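PDB 6NBO: N-isopropylammelide isopropylaminohydrolase from Burkholderia multivorans ATCC 17616, which belongs to the amidohydrolase family, enzymes built on a TIM barrel, and carries bound zinc. Local coordinates for residues A[191-205]-A[225-237]. Residues are numbered along the deposited sequence; the frame is centred on the assembly and turned at random. Where two conformers were deposited one is given.
Sequences CAIEGDPVKAVDVLF and MGAYSLDLILQRT
Helix segments 197-205 and 225-237 run 36° apart in N-to-C direction, their axes 10.2 Å apart at closest approach. Ahead of the first helix, C191 packs CB on M225 CG at 3.6 Å. Its SG reaches the Y228 ring obliquely, 3.6 Å from CD2. E221 hydrogen-bonds C191 N and A192 N through OE2 and S229 OG through OE1, and so ties this loop to the second helix. P197 CG meets the edge of the Y228 ring, 3.5 Å from CE2. P197 CB and V198 CG2 both rest on L232 CD1. These are neighbouring outer helices of the amidohydrolase TIM barrel. F205 and I233 reach the barrel strands 215-219 and 246-250. V201 splits its methyls: CG2 lies on I233 CG1 and CG1 on R236 CB, 4.0 Å away. R236 CG stands over one face of the F205 ring in a CH-pi contact, 4.0 Å from the centroid. The R236 chain bends at chi2 (71°), and NE forms a long salt bridge of 3.4 Å to D202 OD1, the carboxylate and guanidinium planes 71° apart. A water joins R236 NE, weakly, to D202 O. T237 OG1, hydrogen-bonded to I233 O of its own helix, lies 3.5 Å from F205 CZ.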
ATOM      1  N   CYS A 191     -22.623   1.543   7.040  1.00 25.33           N
ATOM      2  CA  CYS A 191     -23.590   1.482   8.133  1.00 24.27           C
ATOM      3  C   CYS A 191     -23.125   2.278   9.350  1.00 25.37           C
ATOM      4  O   CYS A 191     -23.824   3.184   9.811  1.00 25.97           O
ATOM      5  CB  CYS A 191     -23.853   0.027   8.546  1.00 27.25           C
ATOM      6  SG  CYS A 191     -24.840  -0.933   7.385  1.00 27.19           S
ATOM      7  N   ALA A 192     -21.957   1.932   9.890  1.00 25.37           N
ATOM      8  CA  ALA A 192     -21.570   2.437  11.208  1.00 28.63           C
ATOM      9  C   ALA A 192     -21.258   3.928  11.178  1.00 28.99           C
ATOM     10  O   ALA A 192     -21.532   4.647  12.148  1.00 27.26           O
ATOM     11  CB  ALA A 192     -20.362   1.659  11.735  1.00 31.59           C
ATOM     12  N   ILE A 193     -20.658   4.411  10.102  1.00 24.92           N
ATOM     13  CA  ILE A 193     -20.297   5.822   9.990  1.00 28.26           C
ATOM     14  C   ILE A 193     -21.348   6.605   9.213  1.00 27.87           C
ATOM     15  O   ILE A 193     -21.852   7.617   9.689  1.00 27.59           O
ATOM     16  CB  ILE A 193     -18.896   5.969   9.359  1.00 29.37           C
ATOM     17  CG1 ILE A 193     -17.823   5.442  10.320  1.00 29.50           C
ATOM     18  CG2 ILE A 193     -18.623   7.437   8.988  1.00 32.21           C
ATOM     19  CD1 ILE A 193     -17.630   6.299  11.553  1.00 32.74           C
ATOM     20  N   GLU A 194     -21.726   6.131   8.025  1.00 24.65           N
ATOM     21  CA  GLU A 194     -22.622   6.926   7.185  1.00 27.07           C
ATOM     22  C   GLU A 194     -24.084   6.862   7.622  1.00 30.32           C
ATOM     23  O   GLU A 194     -24.837   7.797   7.335  1.00 27.61           O
ATOM     24  CB  GLU A 194     -22.497   6.494   5.724  1.00 24.30           C
ATOM     25  CG  GLU A 194     -21.067   6.658   5.158  1.00 22.55           C
ATOM     26  CD  GLU A 194     -20.670   8.120   4.965  1.00 34.40           C
ATOM     27  OE1 GLU A 194     -21.520   9.014   5.152  1.00 31.03           O
ATOM     28  OE2 GLU A 194     -19.499   8.371   4.621  1.00 29.81           O
ATOM     29  N   GLY A 195     -24.507   5.780   8.286  1.00 26.80           N
ATOM     30  CA  GLY A 195     -25.863   5.643   8.797  1.00 29.00           C
ATOM     31  C   GLY A 195     -26.907   5.243   7.771  1.00 31.83           C
ATOM     32  O   GLY A 195     -27.982   4.761   8.147  1.00 33.61           O
ATOM     33  N   ASP A 196     -26.627   5.423   6.487  1.00 30.00           N
ATOM     34  CA  ASP A 196     -27.564   5.073   5.422  1.00 26.36           C
ATOM     35  C   ASP A 196     -26.705   4.374   4.387  1.00 27.59           C
ATOM     36  O   ASP A 196     -26.114   5.019   3.510  1.00 26.01           O
ATOM     37  CB  ASP A 196     -28.254   6.318   4.865  1.00 28.53           C
ATOM     38  CG  ASP A 196     -29.289   6.009   3.815  1.00 28.95           C
ATOM     39  OD1 ASP A 196     -29.247   4.914   3.228  1.00 26.69           O
ATOM     40  OD2 ASP A 196     -30.132   6.890   3.559  1.00 31.32           O
ATOM     41  N   PRO A 197     -26.573   3.044   4.489  1.00 24.85           N
ATOM     42  CA  PRO A 197     -25.546   2.356   3.693  1.00 24.26           C
ATOM     43  C   PRO A 197     -25.831   2.372   2.205  1.00 29.38           C
ATOM     44  O   PRO A 197     -24.898   2.479   1.400  1.00 26.04           O
ATOM     45  CB  PRO A 197     -25.563   0.932   4.269  1.00 28.61           C
ATOM     46  CG  PRO A 197     -26.947   0.774   4.847  1.00 25.76           C
ATOM     47  CD  PRO A 197     -27.247   2.130   5.427  1.00 27.27           C
ATOM     48  N   VAL A 198     -27.097   2.279   1.818  1.00 24.86           N
ATOM     49  CA  VAL A 198     -27.434   2.287   0.400  1.00 29.24           C
ATOM     50  C   VAL A 198     -27.132   3.652  -0.198  1.00 27.56           C
ATOM     51  O   VAL A 198     -26.513   3.759  -1.263  1.00 27.11           O
ATOM     52  CB  VAL A 198     -28.901   1.874   0.204  1.00 28.89           C
ATOM     53  CG1 VAL A 198     -29.375   2.180  -1.217  1.00 30.96           C
ATOM     54  CG2 VAL A 198     -29.064   0.382   0.523  1.00 31.85           C
ATOM     55  N   LYS A 199     -27.541   4.718   0.487  1.00 27.47           N
ATOM     56  CA  LYS A 199     -27.247   6.054  -0.011  1.00 31.06           C
ATOM     57  C   LYS A 199     -25.746   6.301  -0.058  1.00 31.52           C
ATOM     58  O   LYS A 199     -25.231   6.862  -1.030  1.00 26.68           O
ATOM     59  CB  LYS A 199     -27.937   7.105   0.854  1.00 29.49           C
ATOM     60  CG  LYS A 199     -27.786   8.518   0.305  1.00 32.60           C
ATOM     61  CD  LYS A 199     -28.628   9.512   1.086  1.00 48.02           C
ATOM     62  CE  LYS A 199     -28.322  10.948   0.652  1.00 57.19           C
ATOM     63  NZ  LYS A 199     -28.882  11.948   1.605  1.00 58.72           N
ATOM     64  N   ALA A 200     -25.018   5.853   0.967  1.00 25.81           N
ATOM     65  CA  ALA A 200     -23.575   6.070   0.989  1.00 29.36           C
ATOM     66  C   ALA A 200     -22.892   5.358  -0.178  1.00 29.60           C
ATOM     67  O   ALA A 200     -22.066   5.948  -0.883  1.00 24.33           O
ATOM     68  CB  ALA A 200     -22.994   5.606   2.326  1.00 27.55           C
ATOM     69  N   VAL A 201     -23.235   4.094  -0.411  1.00 25.68           N
ATOM     70  CA  VAL A 201     -22.592   3.366  -1.498  1.00 27.28           C
ATOM     71  C   VAL A 201     -22.946   3.992  -2.844  1.00 30.11           C
ATOM     72  O   VAL A 201     -22.093   4.115  -3.731  1.00 29.37           O
ATOM     73  CB  VAL A 201     -22.972   1.876  -1.430  1.00 31.19           C
ATOM     74  CG1 VAL A 201     -22.580   1.163  -2.702  1.00 39.26           C
ATOM     75  CG2 VAL A 201     -22.304   1.231  -0.218  1.00 26.77           C
ATOM     76  N   ASP A 202     -24.201   4.397  -3.020  1.00 30.35           N
ATOM     77  CA  ASP A 202     -24.598   5.001  -4.285  1.00 30.68           C
ATOM     78  C   ASP A 202     -23.902   6.347  -4.500  1.00 30.21           C
ATOM     79  O   ASP A 202     -23.473   6.656  -5.617  1.00 28.81           O
ATOM     80  CB  ASP A 202     -26.116   5.158  -4.334  1.00 28.34           C
ATOM     81  CG  ASP A 202     -26.857   3.820  -4.484  1.00 41.92           C
ATOM     82  OD1 ASP A 202     -26.226   2.772  -4.755  1.00 43.58           O
ATOM     83  OD2 ASP A 202     -28.088   3.827  -4.322  1.00 41.79           O
ATOM     84  N   VAL A 203     -23.757   7.155  -3.448  1.00 26.08           N
ATOM     85  CA  VAL A 203     -23.091   8.451  -3.606  1.00 29.72           C
ATOM     86  C   VAL A 203     -21.630   8.255  -4.008  1.00 27.12           C
ATOM     87  O   VAL A 203     -21.139   8.866  -4.966  1.00 27.10           O
ATOM     88  CB  VAL A 203     -23.219   9.289  -2.321  1.00 24.99           C
ATOM     89  CG1 VAL A 203     -22.214  10.445  -2.325  1.00 30.25           C
ATOM     90  CG2 VAL A 203     -24.648   9.834  -2.168  1.00 30.55           C
ATOM     91  N   LEU A 204     -20.920   7.388  -3.291  1.00 25.08           N
ATOM     92  CA  LEU A 204     -19.506   7.169  -3.578  1.00 24.16           C
ATOM     93  C   LEU A 204     -19.300   6.573  -4.970  1.00 27.81           C
ATOM     94  O   LEU A 204     -18.446   7.036  -5.734  1.00 24.21           O
ATOM     95  CB  LEU A 204     -18.905   6.258  -2.512  1.00 23.95           C
ATOM     96  CG  LEU A 204     -18.719   6.870  -1.128  1.00 30.32           C
ATOM     97  CD1 LEU A 204     -18.296   5.780  -0.142  1.00 28.99           C
ATOM     98  CD2 LEU A 204     -17.687   7.996  -1.190  1.00 27.26           C
ATOM     99  N   PHE A 205     -20.054   5.523  -5.319  1.00 24.73           N
ATOM    100  CA  PHE A 205     -19.868   4.950  -6.652  1.00 25.09           C
ATOM    101  C   PHE A 205     -20.253   5.943  -7.743  1.00 29.76           C
ATOM    102  O   PHE A 205     -19.656   5.934  -8.826  1.00 30.98           O
ATOM    103  CB  PHE A 205     -20.649   3.637  -6.804  1.00 22.65           C
ATOM    104  CG  PHE A 205     -19.882   2.436  -6.323  1.00 30.01           C
ATOM    105  CD1 PHE A 205     -19.838   2.120  -4.973  1.00 31.75           C
ATOM    106  CD2 PHE A 205     -19.154   1.654  -7.215  1.00 29.01           C
ATOM    107  CE1 PHE A 205     -19.104   1.023  -4.518  1.00 33.70           C
ATOM    108  CE2 PHE A 205     -18.431   0.560  -6.776  1.00 30.47           C
ATOM    109  CZ  PHE A 205     -18.399   0.241  -5.424  1.00 30.04           C
ATOM    110  N   MET A 225     -23.064  -6.864  10.239  1.00 28.69           N
ATOM    111  CA  MET A 225     -23.148  -5.535   9.640  1.00 27.07           C
ATOM    112  C   MET A 225     -22.095  -5.354   8.552  1.00 30.34           C
ATOM    113  O   MET A 225     -22.399  -4.886   7.450  1.00 28.31           O
ATOM    114  CB  MET A 225     -22.992  -4.462  10.709  1.00 30.07           C
ATOM    115  CG  MET A 225     -22.851  -3.077  10.105  1.00 28.54           C
ATOM    116  SD  MET A 225     -22.359  -1.863  11.322  1.00 37.32           S
ATOM    117  CE  MET A 225     -23.806  -1.667  12.282  1.00 36.08           C
ATOM    118  N   GLY A 226     -20.843  -5.722   8.841  1.00 28.09           N
ATOM    119  CA  GLY A 226     -19.807  -5.623   7.820  1.00 25.08           C
ATOM    120  C   GLY A 226     -20.100  -6.490   6.607  1.00 27.96           C
ATOM    121  O   GLY A 226     -19.869  -6.082   5.465  1.00 28.19           O
ATOM    122  N   ALA A 227     -20.634  -7.692   6.836  1.00 28.94           N
ATOM    123  CA  ALA A 227     -20.977  -8.566   5.716  1.00 29.35           C
ATOM    124  C   ALA A 227     -22.073  -7.950   4.858  1.00 33.33           C
ATOM    125  O   ALA A 227     -22.053  -8.075   3.627  1.00 28.64           O
ATOM    126  CB  ALA A 227     -21.409  -9.938   6.230  1.00 31.50           C
ATOM    127  N   TYR A 228     -23.042  -7.291   5.494  1.00 35.69           N
ATOM    128  CA  TYR A 228     -24.077  -6.584   4.753  1.00 33.43           C
ATOM    129  C   TYR A 228     -23.483  -5.469   3.895  1.00 28.27           C
ATOM    130  O   TYR A 228     -23.822  -5.335   2.714  1.00 27.17           O
ATOM    131  CB  TYR A 228     -25.119  -6.021   5.722  1.00 28.76           C
ATOM    132  CG  TYR A 228     -26.046  -5.010   5.083  1.00 28.88           C
ATOM    133  CD1 TYR A 228     -27.181  -5.413   4.379  1.00 34.35           C
ATOM    134  CD2 TYR A 228     -25.767  -3.655   5.160  1.00 36.29           C
ATOM    135  CE1 TYR A 228     -28.022  -4.476   3.781  1.00 28.52           C
ATOM    136  CE2 TYR A 228     -26.580  -2.729   4.567  1.00 36.33           C
ATOM    137  CZ  TYR A 228     -27.703  -3.134   3.884  1.00 29.77           C
ATOM    138  OH  TYR A 228     -28.493  -2.178   3.295  1.00 33.77           O
ATOM    139  N   SER A 229     -22.621  -4.631   4.483  1.00 23.41           N
ATOM    140  CA  SER A 229     -22.048  -3.532   3.718  1.00 25.53           C
ATOM    141  C   SER A 229     -21.203  -4.053   2.567  1.00 26.29           C
ATOM    142  O   SER A 229     -21.258  -3.515   1.455  1.00 27.47           O
ATOM    143  CB  SER A 229     -21.201  -2.632   4.621  1.00 29.06           C
ATOM    144  OG  SER A 229     -22.010  -1.882   5.499  1.00 29.15           O
ATOM    145  N   LEU A 230     -20.402  -5.088   2.826  1.00 24.16           N
ATOM    146  CA  LEU A 230     -19.584  -5.690   1.774  1.00 28.82           C
ATOM    147  C   LEU A 230     -20.447  -6.199   0.624  1.00 30.34           C
ATOM    148  O   LEU A 230     -20.119  -5.992  -0.552  1.00 26.58           O
ATOM    149  CB  LEU A 230     -18.743  -6.826   2.361  1.00 26.56           C
ATOM    150  CG  LEU A 230     -17.752  -7.500   1.404  1.00 30.40           C
ATOM    151  CD1 LEU A 230     -16.914  -6.458   0.644  1.00 25.82           C
ATOM    152  CD2 LEU A 230     -16.852  -8.472   2.157  1.00 29.26           C
ATOM    153  N   ASP A 231     -21.561  -6.860   0.941  1.00 27.73           N
ATOM    154  CA  ASP A 231     -22.460  -7.327  -0.111  1.00 29.53           C
ATOM    155  C   ASP A 231     -22.963  -6.168  -0.958  1.00 30.17           C
ATOM    156  O   ASP A 231     -23.016  -6.269  -2.190  1.00 29.84           O
ATOM    157  CB  ASP A 231     -23.636  -8.090   0.496  1.00 30.88           C
ATOM    158  CG  ASP A 231     -24.701  -8.419  -0.538  1.00 38.77           C
ATOM    159  OD1 ASP A 231     -24.396  -9.162  -1.483  1.00 34.22           O
ATOM    160  OD2 ASP A 231     -25.833  -7.919  -0.419  1.00 42.16           O
ATOM    161  N   LEU A 232     -23.356  -5.066  -0.305  1.00 25.63           N
ATOM    162  CA  LEU A 232     -23.798  -3.878  -1.032  0.54 29.25           C
ATOM    163  C   LEU A 232     -22.710  -3.374  -1.969  1.00 30.97           C
ATOM    164  O   LEU A 232     -22.977  -3.060  -3.136  1.00 29.11           O
ATOM    165  CB  LEU A 232     -24.192  -2.767  -0.057  0.54 30.83           C
ATOM    166  CG  LEU A 232     -25.541  -2.823   0.652  0.54 35.22           C
ATOM    167  CD1 LEU A 232     -25.719  -1.556   1.472  0.54 30.95           C
ATOM    168  CD2 LEU A 232     -26.660  -2.962  -0.363  0.54 38.34           C
ATOM    169  N   ILE A 233     -21.481  -3.273  -1.464  1.00 27.87           N
ATOM    170  CA  ILE A 233     -20.362  -2.782  -2.262  1.00 23.82           C
ATOM    171  C   ILE A 233     -20.126  -3.684  -3.472  1.00 27.94           C
ATOM    172  O   ILE A 233     -19.946  -3.209  -4.601  1.00 28.22           O
ATOM    173  CB  ILE A 233     -19.112  -2.674  -1.375  1.00 24.86           C
ATOM    174  CG1 ILE A 233     -19.288  -1.527  -0.372  1.00 25.09           C
ATOM    175  CG2 ILE A 233     -17.858  -2.490  -2.223  1.00 23.71           C
ATOM    176  CD1 ILE A 233     -18.371  -1.624   0.834  1.00 25.32           C
ATOM    177  N   LEU A 234     -20.128  -5.001  -3.251  1.00 26.53           N
ATOM    178  CA  LEU A 234     -19.884  -5.933  -4.349  1.00 27.50           C
ATOM    179  C   LEU A 234     -21.023  -5.912  -5.367  1.00 29.02           C
ATOM    180  O   LEU A 234     -20.786  -6.038  -6.575  1.00 31.16           O
ATOM    181  CB  LEU A 234     -19.681  -7.347  -3.795  1.00 30.62           C
ATOM    182  CG  LEU A 234     -18.475  -7.527  -2.859  1.00 30.01           C
ATOM    183  CD1 LEU A 234     -18.430  -8.935  -2.301  1.00 30.56           C
ATOM    184  CD2 LEU A 234     -17.175  -7.196  -3.580  1.00 31.76           C
ATOM    185  N   GLN A 235     -22.268  -5.774  -4.899  1.00 33.12           N
ATOM    186  CA  GLN A 235     -23.400  -5.633  -5.816  1.00 34.85           C
ATOM    187  C   GLN A 235     -23.202  -4.451  -6.752  1.00 36.54           C
ATOM    188  O   GLN A 235     -23.403  -4.558  -7.968  1.00 32.22           O
ATOM    189  CB  GLN A 235     -24.698  -5.440  -5.037  1.00 34.51           C
ATOM    190  CG  GLN A 235     -25.282  -6.668  -4.414  1.00 37.35           C
ATOM    191  CD  GLN A 235     -26.718  -6.409  -3.992  1.00 50.77           C
ATOM    192  OE1 GLN A 235     -27.480  -5.779  -4.725  1.00 53.46           O
ATOM    193  NE2 GLN A 235     -27.086  -6.871  -2.805  1.00 54.34           N
ATOM    194  N   ARG A 236     -22.840  -3.300  -6.188  1.00 30.79           N
ATOM    195  CA  ARG A 236     -22.644  -2.105  -6.995  1.00 32.64           C
ATOM    196  C   ARG A 236     -21.456  -2.276  -7.936  1.00 34.67           C
ATOM    197  O   ARG A 236     -21.512  -1.871  -9.104  1.00 32.21           O
ATOM    198  CB  ARG A 236     -22.447  -0.896  -6.073  1.00 34.80           C
ATOM    199  CG  ARG A 236     -22.886   0.419  -6.676  1.00 46.31           C
ATOM    200  CD  ARG A 236     -24.409   0.492  -6.766  1.00 64.34           C
ATOM    201  NE  ARG A 236     -24.846   1.567  -7.653  1.00 75.38           N
ATOM    202  CZ  ARG A 236     -25.449   1.373  -8.824  1.00 91.74           C
ATOM    203  NH1 ARG A 236     -25.804   2.413  -9.566  1.00 98.01           N
ATOM    204  NH2 ARG A 236     -25.712   0.141  -9.249  1.00 90.29           N
ATOM    205  N   THR A 237     -20.375  -2.884  -7.441  1.00 30.12           N
ATOM    206  CA  THR A 237     -19.200  -3.146  -8.274  1.00 30.31           C
ATOM    207  C   THR A 237     -19.570  -3.960  -9.506  1.00 33.54           C
ATOM    208  O   THR A 237     -19.135  -3.660 -10.625  1.00 31.84           O
ATOM    209  CB  THR A 237     -18.141  -3.893  -7.460  1.00 26.93           C
ATOM    210  OG1 THR A 237     -17.774  -3.119  -6.310  1.00 28.76           O
ATOM    211  CG2 THR A 237     -16.908  -4.156  -8.318  1.00 29.80           C
TER
HETATM  212  O   HOH W   1     -24.016   4.755  -7.978  1.00 43.89           O